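Local coordinates for hypothetical protein PAE2307 (Pyrobaculum aerophilum, PDB 1WVQ), which probably acts as an adenosine-specific kinase and carries a stably phosphorylated histidine, at residues Thr116-Lys121 with Val137-Ser142; Ile11-Pro16 with Val88-Asn93; Val32-Glu37 with Val106-Arg111; Gly24-Ile29 with Ile50-Ala55. One frame throughout, in Å; residues are numbered along the deposited sequence.

Interaction 1 of 4, residues Thr116-Lys121 with Val137-Ser142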
loop_
_atom_site.group_PDB
_atom_site.type_symbol
_atom_site.label_atom_id
_atom_site.label_comp_id
_atom_site.label_asym_id
_atom_site.label_seq_id
_atom_site.Cartn_x
_atom_site.Cartn_y
_atom_site.Cartn_z
ATOM N N THR A 116 16.075 3.502 -13.999
ATOM C CA THR A 116 17.504 3.287 -14.122
ATOM C C THR A 116 18.280 4.519 -14.560
ATOM O O THR A 116 17.709 5.542 -14.949
ATOM C CB THR A 116 17.752 2.158 -15.149
ATOM O OG1 THR A 116 19.126 1.751 -15.125
ATOM C CG2 THR A 116 17.396 2.644 -16.554
ATOM N N ALA A 117 19.600 4.405 -14.485
ATOM C CA ALA A 117 20.492 5.473 -14.902
ATOM C C ALA A 117 21.506 4.875 -15.872
ATOM O O ALA A 117 22.450 5.545 -16.287
ATOM C CB ALA A 117 21.201 6.081 -13.693
ATOM N N ASN A 118 21.286 3.613 -16.236
ATOM C CA ASN A 118 22.162 2.875 -17.155
ATOM C C ASN A 118 21.800 3.045 -18.611
ATOM O O ASN A 118 20.727 3.549 -18.943
ATOM C CB ASN A 118 22.077 1.368 -16.904
ATOM C CG ASN A 118 22.514 0.981 -15.536
ATOM O OD1 ASN A 118 23.467 1.540 -15.006
ATOM N ND2 ASN A 118 21.830 0.007 -14.949
ATOM N N PRO A 119 22.704 2.620 -19.511
ATOM C CA PRO A 119 22.395 2.728 -20.934
ATOM C C PRO A 119 21.097 1.924 -21.021
ATOM O O PRO A 119 20.959 0.886 -20.370
ATOM C CB PRO A 119 23.571 2.014 -21.588
ATOM C CG PRO A 119 24.697 2.373 -20.685
ATOM C CD PRO A 119 24.098 2.185 -19.307
ATOM N N LEU A 120 20.145 2.401 -21.804
ATOM C CA LEU A 120 18.858 1.733 -21.885
ATOM C C LEU A 120 18.236 1.822 -23.269
ATOM O O LEU A 120 18.378 2.828 -23.965
ATOM C CB LEU A 120 17.923 2.371 -20.853
ATOM C CG LEU A 120 16.434 2.020 -20.804
ATOM C CD1 LEU A 120 16.215 0.645 -20.191
ATOM C CD2 LEU A 120 15.725 3.082 -19.980
ATOM N N LYS A 121 17.550 0.755 -23.661
ATOM C CA LYS A 121 16.858 0.700 -24.942
ATOM C C LYS A 121 15.433 0.250 -24.661
ATOM O O LYS A 121 15.189 -0.537 -23.744
ATOM C CB LYS A 121 17.509 -0.318 -25.885
ATOM C CG LYS A 121 18.981 -0.096 -26.176
ATOM C CD LYS A 121 19.197 1.071 -27.115
ATOM C CE LYS A 121 20.641 1.116 -27.597
ATOM N NZ LYS A 121 20.842 2.197 -28.591
ATOM N N VAL A 137 12.216 -3.730 -22.317
ATOM C CA VAL A 137 13.362 -2.838 -22.257
ATOM C C VAL A 137 14.640 -3.641 -22.091
ATOM O O VAL A 137 14.614 -4.803 -21.685
ATOM C CB VAL A 137 13.274 -1.865 -21.055
ATOM C CG1 VAL A 137 12.036 -0.999 -21.164
ATOM C CG2 VAL A 137 13.270 -2.650 -19.751
ATOM N N VAL A 138 15.752 -3.006 -22.433
ATOM C CA VAL A 138 17.070 -3.607 -22.281
ATOM C C VAL A 138 17.766 -2.648 -21.324
ATOM O O VAL A 138 18.280 -1.605 -21.729
ATOM C CB VAL A 138 17.824 -3.671 -23.621
ATOM C CG1 VAL A 138 19.195 -4.284 -23.406
ATOM C CG2 VAL A 138 17.020 -4.491 -24.627
ATOM N N ASP A 139 17.746 -3.010 -20.046
ATOM C CA ASP A 139 18.311 -2.195 -18.974
ATOM C C ASP A 139 19.747 -2.598 -18.677
ATOM O O ASP A 139 19.990 -3.638 -18.070
ATOM C CB ASP A 139 17.451 -2.368 -17.715
ATOM C CG ASP A 139 17.746 -1.334 -16.640
ATOM O OD1 ASP A 139 18.798 -0.663 -16.703
ATOM O OD2 ASP A 139 16.910 -1.210 -15.713
ATOM N N GLY A 140 20.691 -1.777 -19.118
ATOM C CA GLY A 140 22.088 -2.071 -18.863
ATOM C C GLY A 140 22.607 -3.286 -19.600
ATOM O O GLY A 140 22.073 -3.682 -20.639
ATOM N N HIS A 141 23.647 -3.892 -19.039
ATOM C CA HIS A 141 24.279 -5.048 -19.661
ATOM C C HIS A 141 24.098 -6.367 -18.921
ATOM O O HIS A 141 23.712 -6.399 -17.754
ATOM C CB HIS A 141 25.769 -4.764 -19.840
ATOM C CG HIS A 141 26.055 -3.658 -20.806
ATOM N ND1 HIS A 141 26.522 -3.884 -22.083
ATOM C CD2 HIS A 141 25.913 -2.317 -20.690
ATOM C CE1 HIS A 141 26.657 -2.730 -22.712
ATOM N NE2 HIS A 141 26.294 -1.763 -21.890
ATOM N N SER A 142 24.394 -7.452 -19.630
ATOM C CA SER A 142 24.291 -8.801 -19.094
ATOM C C SER A 142 25.338 -9.027 -18.010
ATOM O O SER A 142 26.341 -8.322 -17.949
ATOM C CB SER A 142 24.486 -9.820 -20.217
ATOM O OG SER A 142 25.713 -9.610 -20.898
#

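Interaction 2 of 4, residues Ile11-Pro16 with Val88-Asn93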
loop_
_atom_site.group_PDB
_atom_site.type_symbol
_atom_site.label_atom_id
_atom_site.label_comp_id
_atom_site.label_asym_id
_atom_site.label_seq_id
_atom_site.Cartn_x
_atom_site.Cartn_y
_atom_site.Cartn_z
ATOM N N ILE A 11 14.477 1.799 -29.388
ATOM C CA ILE A 11 14.611 3.220 -29.100
ATOM C C ILE A 11 15.698 3.420 -28.053
ATOM O O ILE A 11 15.617 2.870 -26.961
ATOM C CB ILE A 11 13.288 3.806 -28.554
ATOM C CG1 ILE A 11 12.163 3.642 -29.582
ATOM C CG2 ILE A 11 13.482 5.266 -28.184
ATOM C CD1 ILE A 11 12.386 4.382 -30.887
ATOM N N ASP A 12 16.724 4.196 -28.382
ATOM C CA ASP A 12 17.789 4.431 -27.426
ATOM C C ASP A 12 17.351 5.538 -26.484
ATOM O O ASP A 12 16.840 6.568 -26.923
ATOM C CB ASP A 12 19.077 4.847 -28.127
ATOM C CG ASP A 12 20.218 5.038 -27.152
ATOM O OD1 ASP A 12 20.668 4.031 -26.561
ATOM O OD2 ASP A 12 20.653 6.196 -26.960
ATOM N N VAL A 13 17.551 5.328 -25.191
ATOM C CA VAL A 13 17.153 6.315 -24.198
ATOM C C VAL A 13 18.332 7.121 -23.664
ATOM O O VAL A 13 19.225 6.573 -23.021
ATOM C CB VAL A 13 16.450 5.633 -23.003
ATOM C CG1 VAL A 13 16.000 6.686 -21.994
ATOM C CG2 VAL A 13 15.264 4.809 -23.494
ATOM N N PRO A 14 18.353 8.436 -23.936
ATOM C CA PRO A 14 19.446 9.283 -23.453
ATOM C C PRO A 14 19.311 9.520 -21.949
ATOM O O PRO A 14 18.228 9.842 -21.465
ATOM C CB PRO A 14 19.248 10.591 -24.221
ATOM C CG PRO A 14 18.443 10.208 -25.418
ATOM C CD PRO A 14 17.484 9.189 -24.855
ATOM N N ILE A 15 20.397 9.359 -21.206
ATOM C CA ILE A 15 20.345 9.605 -19.769
ATOM C C ILE A 15 21.572 10.411 -19.350
ATOM O O ILE A 15 22.656 9.855 -19.152
ATOM C CB ILE A 15 20.292 8.288 -18.948
ATOM C CG1 ILE A 15 19.084 7.445 -19.373
ATOM C CG2 ILE A 15 20.191 8.612 -17.464
ATOM C CD1 ILE A 15 18.942 6.136 -18.618
ATOM N N PRO A 16 21.422 11.744 -19.238
ATOM C CA PRO A 16 22.540 12.609 -18.836
ATOM C C PRO A 16 23.043 12.217 -17.451
ATOM O O PRO A 16 22.281 11.708 -16.628
ATOM C CB PRO A 16 21.915 14.003 -18.838
ATOM C CG PRO A 16 20.846 13.901 -19.867
ATOM C CD PRO A 16 20.236 12.547 -19.576
ATOM N N VAL A 88 6.924 8.989 -19.305
ATOM C CA VAL A 88 8.366 9.070 -19.092
ATOM C C VAL A 88 8.658 10.130 -18.044
ATOM O O VAL A 88 8.089 11.219 -18.084
ATOM C CB VAL A 88 9.118 9.465 -20.395
ATOM C CG1 VAL A 88 10.612 9.613 -20.111
ATOM C CG2 VAL A 88 8.890 8.415 -21.474
ATOM N N ILE A 89 9.546 9.802 -17.113
ATOM C CA ILE A 89 9.934 10.723 -16.056
ATOM C C ILE A 89 11.454 10.792 -15.983
ATOM O O ILE A 89 12.122 9.763 -15.976
ATOM C CB ILE A 89 9.439 10.248 -14.663
ATOM C CG1 ILE A 89 7.910 10.208 -14.620
ATOM C CG2 ILE A 89 9.978 11.180 -13.572
ATOM C CD1 ILE A 89 7.364 9.497 -13.395
ATOM N N TYR A 90 11.990 12.006 -15.959
ATOM C CA TYR A 90 13.427 12.207 -15.796
ATOM C C TYR A 90 13.560 12.999 -14.499
ATOM O O TYR A 90 12.866 14.004 -14.301
ATOM C CB TYR A 90 14.042 13.006 -16.955
ATOM C CG TYR A 90 14.430 12.178 -18.165
ATOM C CD1 TYR A 90 13.526 11.947 -19.197
ATOM C CD2 TYR A 90 15.721 11.659 -18.293
ATOM C CE1 TYR A 90 13.892 11.224 -20.336
ATOM C CE2 TYR A 90 16.098 10.933 -19.429
ATOM C CZ TYR A 90 15.179 10.726 -20.447
ATOM O OH TYR A 90 15.560 10.061 -21.598
ATOM N N ILE A 91 14.440 12.541 -13.613
ATOM C CA ILE A 91 14.641 13.210 -12.335
ATOM C C ILE A 91 16.096 13.475 -11.973
ATOM O O ILE A 91 16.993 12.695 -12.302
ATOM C CB ILE A 91 14.045 12.402 -11.152
ATOM C CG1 ILE A 91 14.501 10.943 -11.229
ATOM C CG2 ILE A 91 12.531 12.531 -11.130
ATOM C CD1 ILE A 91 14.171 10.141 -9.980
ATOM N N ARG A 92 16.290 14.593 -11.279
ATOM C CA ARG A 92 17.583 15.028 -10.760
ATOM C C ARG A 92 17.312 15.399 -9.303
ATOM O O ARG A 92 16.186 15.764 -8.946
ATOM C CB ARG A 92 18.097 16.278 -11.484
ATOM C CG ARG A 92 18.728 16.059 -12.848
ATOM C CD ARG A 92 19.221 17.408 -13.389
ATOM N NE ARG A 92 19.721 17.335 -14.761
ATOM C CZ ARG A 92 20.903 16.837 -15.116
ATOM N NH1 ARG A 92 21.740 16.354 -14.203
ATOM N NH2 ARG A 92 21.245 16.821 -16.400
ATOM N N ASN A 93 18.342 15.302 -8.470
ATOM C CA ASN A 93 18.254 15.648 -7.052
ATOM C C ASN A 93 17.275 14.782 -6.283
ATOM O O ASN A 93 16.674 15.210 -5.295
ATOM C CB ASN A 93 17.901 17.124 -6.911
ATOM C CG ASN A 93 18.841 18.001 -7.701
ATOM O OD1 ASN A 93 20.066 17.890 -7.572
ATOM N ND2 ASN A 93 18.283 18.869 -8.539
#

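Interaction 3 of 4, residues Val32-Glu37 with Val106-Arg111. With PO4 (phosphate ion), chain D.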
loop_
_atom_site.group_PDB
_atom_site.type_symbol
_atom_site.label_atom_id
_atom_site.label_comp_id
_atom_site.label_asym_id
_atom_site.label_seq_id
_atom_site.Cartn_x
_atom_site.Cartn_y
_atom_site.Cartn_z
ATOM N N VAL A 32 -0.932 12.752 -15.961
ATOM C CA VAL A 32 0.106 13.772 -15.929
ATOM C C VAL A 32 0.104 14.588 -14.638
ATOM O O VAL A 32 1.166 14.865 -14.085
ATOM C CB VAL A 32 0.013 14.712 -17.162
ATOM C CG1 VAL A 32 -1.187 15.618 -17.053
ATOM C CG2 VAL A 32 1.292 15.526 -17.294
ATOM N N GLU A 33 -1.072 14.959 -14.144
ATOM C CA GLU A 33 -1.139 15.731 -12.908
ATOM C C GLU A 33 -0.826 14.869 -11.689
ATOM O O GLU A 33 -0.129 15.311 -10.772
ATOM C CB GLU A 33 -2.514 16.384 -12.755
ATOM C CG GLU A 33 -2.784 17.433 -13.831
ATOM C CD GLU A 33 -3.840 18.455 -13.439
ATOM O OE1 GLU A 33 -4.104 18.627 -12.230
ATOM O OE2 GLU A 33 -4.384 19.104 -14.352
ATOM N N ASP A 34 -1.321 13.638 -11.671
ATOM C CA ASP A 34 -1.057 12.774 -10.530
ATOM C C ASP A 34 0.425 12.429 -10.403
ATOM O O ASP A 34 0.950 12.343 -9.292
ATOM C CB ASP A 34 -1.905 11.501 -10.607
ATOM C CG ASP A 34 -3.389 11.770 -10.362
ATOM O OD1 ASP A 34 -3.740 12.868 -9.867
ATOM O OD2 ASP A 34 -4.210 10.871 -10.645
ATOM N N LEU A 35 1.105 12.243 -11.530
ATOM C CA LEU A 35 2.531 11.944 -11.489
ATOM C C LEU A 35 3.305 13.186 -11.044
ATOM O O LEU A 35 4.271 13.086 -10.293
ATOM C CB LEU A 35 3.022 11.453 -12.859
ATOM C CG LEU A 35 2.607 10.022 -13.234
ATOM C CD1 LEU A 35 3.129 9.689 -14.619
ATOM C CD2 LEU A 35 3.162 9.033 -12.209
ATOM N N TYR A 36 2.877 14.360 -11.498
ATOM C CA TYR A 36 3.534 15.596 -11.091
ATOM C C TYR A 36 3.474 15.694 -9.565
ATOM O O TYR A 36 4.467 15.992 -8.906
ATOM C CB TYR A 36 2.827 16.807 -11.725
ATOM C CG TYR A 36 3.197 18.137 -11.092
ATOM C CD1 TYR A 36 2.537 18.600 -9.955
ATOM C CD2 TYR A 36 4.239 18.906 -11.603
ATOM C CE1 TYR A 36 2.910 19.793 -9.338
ATOM C CE2 TYR A 36 4.619 20.099 -10.997
ATOM C CZ TYR A 36 3.955 20.533 -9.867
ATOM O OH TYR A 36 4.358 21.692 -9.249
ATOM N N GLU A 37 2.296 15.428 -9.012
ATOM C CA GLU A 37 2.098 15.504 -7.571
ATOM C C GLU A 37 2.905 14.471 -6.803
ATOM O O GLU A 37 3.480 14.776 -5.759
ATOM C CB GLU A 37 0.607 15.374 -7.252
ATOM C CG GLU A 37 -0.187 16.606 -7.671
ATOM C CD GLU A 37 -1.636 16.551 -7.247
ATOM O OE1 GLU A 37 -1.912 16.069 -6.134
ATOM O OE2 GLU A 37 -2.499 17.010 -8.021
ATOM N N VAL A 106 -0.273 5.447 -7.786
ATOM C CA VAL A 106 -1.126 6.385 -8.507
ATOM C C VAL A 106 -2.130 5.467 -9.201
ATOM O O VAL A 106 -1.738 4.569 -9.938
ATOM C CB VAL A 106 -0.327 7.179 -9.552
ATOM C CG1 VAL A 106 -1.281 7.894 -10.501
ATOM C CG2 VAL A 106 0.575 8.191 -8.850
ATOM N N PRO A 107 -3.434 5.670 -8.962
ATOM C CA PRO A 107 -4.447 4.814 -9.588
ATOM C C PRO A 107 -4.357 4.610 -11.103
ATOM O O PRO A 107 -4.676 3.532 -11.594
ATOM C CB PRO A 107 -5.756 5.465 -9.154
ATOM C CG PRO A 107 -5.411 5.969 -7.776
ATOM C CD PRO A 107 -4.062 6.619 -8.025
ATOM N N GLU A 108 -3.931 5.628 -11.845
ATOM C CA GLU A 108 -3.821 5.497 -13.298
ATOM C C GLU A 108 -2.662 4.606 -13.746
ATOM O O GLU A 108 -2.725 3.997 -14.810
ATOM C CB GLU A 108 -3.633 6.865 -13.967
ATOM C CG GLU A 108 -4.851 7.768 -13.989
ATOM C CD GLU A 108 -4.884 8.714 -12.813
ATOM O OE1 GLU A 108 -3.818 8.928 -12.196
ATOM O OE2 GLU A 108 -5.966 9.254 -12.515
ATOM N N VAL A 109 -1.608 4.541 -12.936
ATOM C CA VAL A 109 -0.418 3.759 -13.271
ATOM C C VAL A 109 -0.638 2.258 -13.159
ATOM O O VAL A 109 -1.097 1.771 -12.131
ATOM C CB VAL A 109 0.780 4.163 -12.365
ATOM C CG1 VAL A 109 1.975 3.242 -12.619
ATOM C CG2 VAL A 109 1.171 5.610 -12.637
ATOM N N VAL A 110 -0.313 1.530 -14.227
ATOM C CA VAL A 110 -0.470 0.080 -14.226
ATOM C C VAL A 110 0.834 -0.679 -14.453
ATOM O O VAL A 110 0.936 -1.849 -14.085
ATOM C CB VAL A 110 -1.512 -0.379 -15.281
ATOM C CG1 VAL A 110 -2.920 -0.053 -14.786
ATOM C CG2 VAL A 110 -1.251 0.302 -16.616
ATOM N N ARG A 111 1.829 -0.026 -15.048
ATOM C CA ARG A 111 3.112 -0.675 -15.307
ATOM C C ARG A 111 4.286 0.288 -15.191
ATOM O O ARG A 111 4.153 1.471 -15.465
ATOM C CB ARG A 111 3.149 -1.260 -16.729
ATOM C CG ARG A 111 1.868 -1.931 -17.184
ATOM C CD ARG A 111 1.944 -2.333 -18.651
ATOM N NE ARG A 111 2.790 -3.508 -18.855
ATOM C CZ ARG A 111 3.093 -4.004 -20.048
ATOM N NH1 ARG A 111 2.623 -3.424 -21.143
ATOM N NH2 ARG A 111 3.861 -5.080 -20.145
HETATM P P PO4 D . 4.911 -5.529 -16.438
HETATM O O1 PO4 D . 5.861 -4.492 -15.947
HETATM O O2 PO4 D . 5.328 -5.986 -17.793
HETATM O O3 PO4 D . 4.915 -6.685 -15.499
HETATM O O4 PO4 D . 3.543 -4.949 -16.512
#

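Interaction 4 of 4, residues Gly24-Ile29 with Ile50-Ala55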
loop_
_atom_site.group_PDB
_atom_site.type_symbol
_atom_site.label_atom_id
_atom_site.label_comp_id
_atom_site.label_asym_id
_atom_site.label_seq_id
_atom_site.Cartn_x
_atom_site.Cartn_y
_atom_site.Cartn_z
ATOM N N GLY A 24 6.984 4.048 -17.882
ATOM C CA GLY A 24 5.891 3.156 -17.542
ATOM C C GLY A 24 4.667 3.302 -18.420
ATOM O O GLY A 24 4.709 3.927 -19.480
ATOM N N GLN A 25 3.566 2.713 -17.971
ATOM C CA GLN A 25 2.314 2.774 -18.710
ATOM C C GLN A 25 1.198 3.091 -17.733
ATOM O O GLN A 25 1.180 2.582 -16.615
ATOM C CB GLN A 25 2.043 1.433 -19.395
ATOM C CG GLN A 25 0.899 1.443 -20.402
ATOM C CD GLN A 25 0.679 0.067 -20.999
ATOM O OE1 GLN A 25 1.582 -0.503 -21.620
ATOM N NE2 GLN A 25 -0.513 -0.481 -20.804
ATOM N N ALA A 26 0.273 3.941 -18.162
ATOM C CA ALA A 26 -0.853 4.334 -17.328
ATOM C C ALA A 26 -2.093 4.402 -18.203
ATOM O O ALA A 26 -2.267 3.581 -19.106
ATOM C CB ALA A 26 -0.575 5.691 -16.693
ATOM N N HIS A 27 -2.958 5.368 -17.918
ATOM C CA HIS A 27 -4.174 5.577 -18.694
ATOM C C HIS A 27 -4.874 6.801 -18.119
ATOM O O HIS A 27 -4.670 7.139 -16.961
ATOM C CB HIS A 27 -5.101 4.353 -18.624
ATOM C CG HIS A 27 -5.889 4.257 -17.356
ATOM N ND1 HIS A 27 -5.322 3.893 -16.154
ATOM C CD2 HIS A 27 -7.206 4.451 -17.108
ATOM C CE1 HIS A 27 -6.256 3.864 -15.221
ATOM N NE2 HIS A 27 -7.409 4.196 -15.775
ATOM N N PHE A 28 -5.671 7.470 -18.947
ATOM C CA PHE A 28 -6.420 8.655 -18.541
ATOM C C PHE A 28 -5.541 9.896 -18.399
ATOM O O PHE A 28 -4.453 9.854 -17.830
ATOM C CB PHE A 28 -7.178 8.375 -17.239
ATOM C CG PHE A 28 -8.152 9.452 -16.853
ATOM C CD1 PHE A 28 -8.975 10.046 -17.808
ATOM C CD2 PHE A 28 -8.278 9.841 -15.523
ATOM C CE1 PHE A 28 -9.912 11.015 -17.434
ATOM C CE2 PHE A 28 -9.212 10.808 -15.143
ATOM C CZ PHE A 28 -10.027 11.392 -16.098
ATOM N N ILE A 29 -6.044 11.004 -18.928
ATOM C CA ILE A 29 -5.339 12.276 -18.929
ATOM C C ILE A 29 -4.884 12.766 -17.553
ATOM O O ILE A 29 -3.873 13.457 -17.445
ATOM C CB ILE A 29 -6.213 13.353 -19.629
ATOM C CG1 ILE A 29 -5.333 14.470 -20.179
ATOM C CG2 ILE A 29 -7.251 13.896 -18.670
ATOM C CD1 ILE A 29 -6.076 15.419 -21.114
ATOM N N ILE A 50 8.080 15.372 -16.686
ATOM C CA ILE A 50 7.202 14.220 -16.863
ATOM C C ILE A 50 6.354 14.426 -18.111
ATOM O O ILE A 50 5.814 15.508 -18.336
ATOM C CB ILE A 50 6.297 13.971 -15.597
ATOM C CG1 ILE A 50 5.368 12.769 -15.828
ATOM C CG2 ILE A 50 5.539 15.230 -15.229
ATOM C CD1 ILE A 50 4.032 13.092 -16.489
ATOM N N ALA A 51 6.282 13.391 -18.941
ATOM C CA ALA A 51 5.494 13.447 -20.167
ATOM C C ALA A 51 4.642 12.186 -20.258
ATOM O O ALA A 51 5.081 11.103 -19.874
ATOM C CB ALA A 51 6.413 13.566 -21.378
ATOM N N PHE A 52 3.423 12.338 -20.766
ATOM C CA PHE A 52 2.479 11.230 -20.888
ATOM C C PHE A 52 1.827 11.210 -22.267
ATOM O O PHE A 52 1.366 12.240 -22.753
ATOM C CB PHE A 52 1.404 11.365 -19.804
ATOM C CG PHE A 52 0.229 10.438 -19.975
ATOM C CD1 PHE A 52 0.375 9.066 -19.822
ATOM C CD2 PHE A 52 -1.035 10.951 -20.246
ATOM C CE1 PHE A 52 -0.725 8.215 -19.934
ATOM C CE2 PHE A 52 -2.144 10.111 -20.361
ATOM C CZ PHE A 52 -1.991 8.741 -20.202
ATOM N N CYS A 53 1.788 10.035 -22.887
ATOM C CA CYS A 53 1.187 9.891 -24.209
ATOM C C CYS A 53 -0.315 9.629 -24.149
ATOM O O CYS A 53 -0.744 8.494 -23.953
ATOM C CB CYS A 53 1.858 8.750 -24.978
ATOM S SG CYS A 53 3.566 9.080 -25.447
ATOM N N GLU A 54 -1.108 10.684 -24.305
ATOM C CA GLU A 54 -2.560 10.555 -24.319
ATOM C C GLU A 54 -2.840 9.706 -25.559
ATOM O O GLU A 54 -2.417 10.057 -26.658
ATOM C CB GLU A 54 -3.193 11.944 -24.440
ATOM C CG GLU A 54 -4.685 11.938 -24.691
ATOM C CD GLU A 54 -5.253 13.341 -24.804
ATOM O OE1 GLU A 54 -4.557 14.227 -25.341
ATOM O OE2 GLU A 54 -6.404 13.553 -24.371
ATOM N N ALA A 55 -3.551 8.595 -25.385
ATOM C CA ALA A 55 -3.799 7.676 -26.494
ATOM C C ALA A 55 -5.083 7.845 -27.295
ATOM O O ALA A 55 -5.300 7.112 -28.262
ATOM C CB ALA A 55 -3.688 6.239 -26.000
#

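Interaction 1 of 4, residues Thr116-Lys121 with Val137-Ser142
K121 and V138 face each other as an antiparallel hydrogen-bonded pair, K121 N lying 3.1 Å from V138 O and V138 N 2.9 Å from K121 O. L120 and D139 form the adjoining non-hydrogen-bonded pair, and beyond it G140 N reaches P119 O at 3.0 Å. Glycine suits position 140, whose phi is 68° and where a side chain would press on the N118 amide.

The polar side chains cluster beyond the ladder. T116 OG1 donates to the syn lone pair of D139 OD1 at 2.9 Å, the carboxylate swinging to it because CG of D139 is anti to the backbone N (chi1 -167°). The same hydroxyl accepts from N118 N at 3.1 Å in an ST turn, a double duty that fits threonine. N118 ND2 bonds to the phosphohistidine of the second subunit.

Among apolar contacts, L120 CD1 rests 3.7 Å from D139 CA and 4.0 Å from V137 CB, while the CB atoms of K121 and V138 meet on the other face. The lysine amine, K121 NZ, forms a salt bridge with D12.

These segments form the open end of the hairpin of strands 120-128 and 131-139; L120 packs on V21 and I23 of strand 20-25, and strand 7-13 flanks strand 120-128.

Interaction 2 of 4, residues Ile11-Pro16 with Val88-Asn93
Y90 donates its phenolic hydrogen to the backbone of P14, OH standing 2.7 Å from P14 O, in the carbonyl plane with a C=O...O angle of 152°. It is the one hydrogen bond between these segments, whose touching parts, 13-16 and 90-92, run nearly the same way, 17° apart, but whose closest CA atoms, those of I15 and Y90, are still 8.4 Å from each other. A long aromatic side chain with a polar end is what this spacing calls for. With CG of Y90 anti to its carbonyl carbon (chi1 -85°), the ring projects to the loop and takes P14 O at its edge, CE2 of Y90 being 3.1 Å from that oxygen. A phenylalanine here would keep the ring but would probably leave P14 O without its donor and the chain around P14 less firmly fixed.

Packing surrounds the bond. V13 CG1 lies 4.4 Å from Y90 CZ, and the P16 ring, rigid and without an N-H to satisfy, brings CD to 4.4 Å from Y90 CE2. P16 CB also approaches R92 NH2 at 3.8 Å, a contact of carbon with a guanidinium whose charge is met by E69 and which also bonds to Q17 O.

V13 continues onto L120 and V122 of the three-stranded sheet and onto L77 of helix 68-81. Y90 packs on L73 of that helix and V21 of strand 20-25, so the tyrosine spans from the five-stranded sheet to the end of strand 7-13.

Interaction 3 of 4, residues Val32-Glu37 with Val106-Arg111
D34 of helix 31-40 meets E108 in the type I beta turn V106-V109, which packs against the helix flank. The two side chains cross at about a right angle, yet their carboxylate planes are only 33° apart, with D34 OD2 2.5 Å from E108 OE1. The glutamate chain is bent at chi2, which folds its acid group back to the helix. K30 NZ forms salt bridges with both D34 OD2 and E108 OE2, so one lysine probably offsets the charge of the paired acids; the other oxygen of D34 goes to K166 of the third subunit.

Beside this polar group lies a small apolar patch suited to branched residues: V106 CG1 touches D34 CB at 3.7 Å, and L35 CD2 is 4.0 Å from V109 CG2. The turn itself is closed by V109 N to V106 O at 3.0 Å, and P107 fits its second position well.

Further out, E108 O accepts from H27 ND1, and V110 and R111 both face Q25 in a classic beta bulge, where the loop joins strand 111-116. R111, at the start of the strand, reaches out to a phosphate ion, probably from the crystallisation liquor, which is also bonded to R111 of the second and third subunits. Its NH1 bonds to Q25 OE1, while R111 NH2 is 2.9 Å from O2 of the phosphate (163°). A leucine in its place would probably leave the anion with fewer donors and Q25 OE1 without the NH1 group that meets it. The guanidinium approaches the ion edge-on, and its second bond is the straighter, R111 NE lying 2.9 Å from O4 of the phosphate (169°).

Interaction 4 of 4, residues Gly24-Ile29 with Ile50-Ala55
From A26 to I29 the backbone bends past F52 without any hydrogen bond to segment 50-55, the closest CA atoms, those of I29 and E54, being 6.3 Å apart. F28 has a positive phi (75°), and its side chain, like that of H27, starts away from F52, which therefore meets mainly backbone here.

The F52 ring carries most of the contact. CG stands anti to the backbone N (chi1 169°), which sends the ring across to the bend. Its CE1 lies 4.1 Å from A26 CB, its CZ 4.1 Å from H27 C, and its CE2 3.4 Å from F28 O, all approached obliquely. E54 N sits over one ring face, 4.0 Å above the plane and offset to the rim. A flat, apolar phenylalanine suits such a place, since it fills the bend without demanding polar partners, while the small A26 admits the ring close to the chain. F28 O is bonded to T31 OG1 at the start of helix 31-40.

At the outer end I29 and E54 lie side by side, I29 CD1 being 3.8 Å from E54 OE2. The extended glutamate directs its other oxygen, OE1, to R62 and to L60 N.

Both segments also reach the phosphohistidine site: F28 N and A55 N each donate a backbone hydrogen bond to a different phosphoryl oxygen of modified H85, an amide grip consistent with a stable phosphohistidine.

How the interactions relate
Starting from the N terminus, residues 11-16 open the longest loop, which interaction 2 closes at 88-93 and which ties the end of the three-stranded sheet to the five-stranded one. Interaction 4 falls wholly within that loop, joining the exits of strands 20-25 and 47-53. Interaction 3 crosses both: helix 31-40 lies inside their loops, but its partner, the turn before strand 111-116, comes after 88-93. Interactions 3 and 4 are neighbours, centres about 8 Å apart, and both touch the third subunit. Interaction 1 follows in series, closing only its own hairpin; K121 and L120 connect it to D12 and V13 of interaction 2, while interactions 3 and 4 lie over 20 Å off, centre to centre.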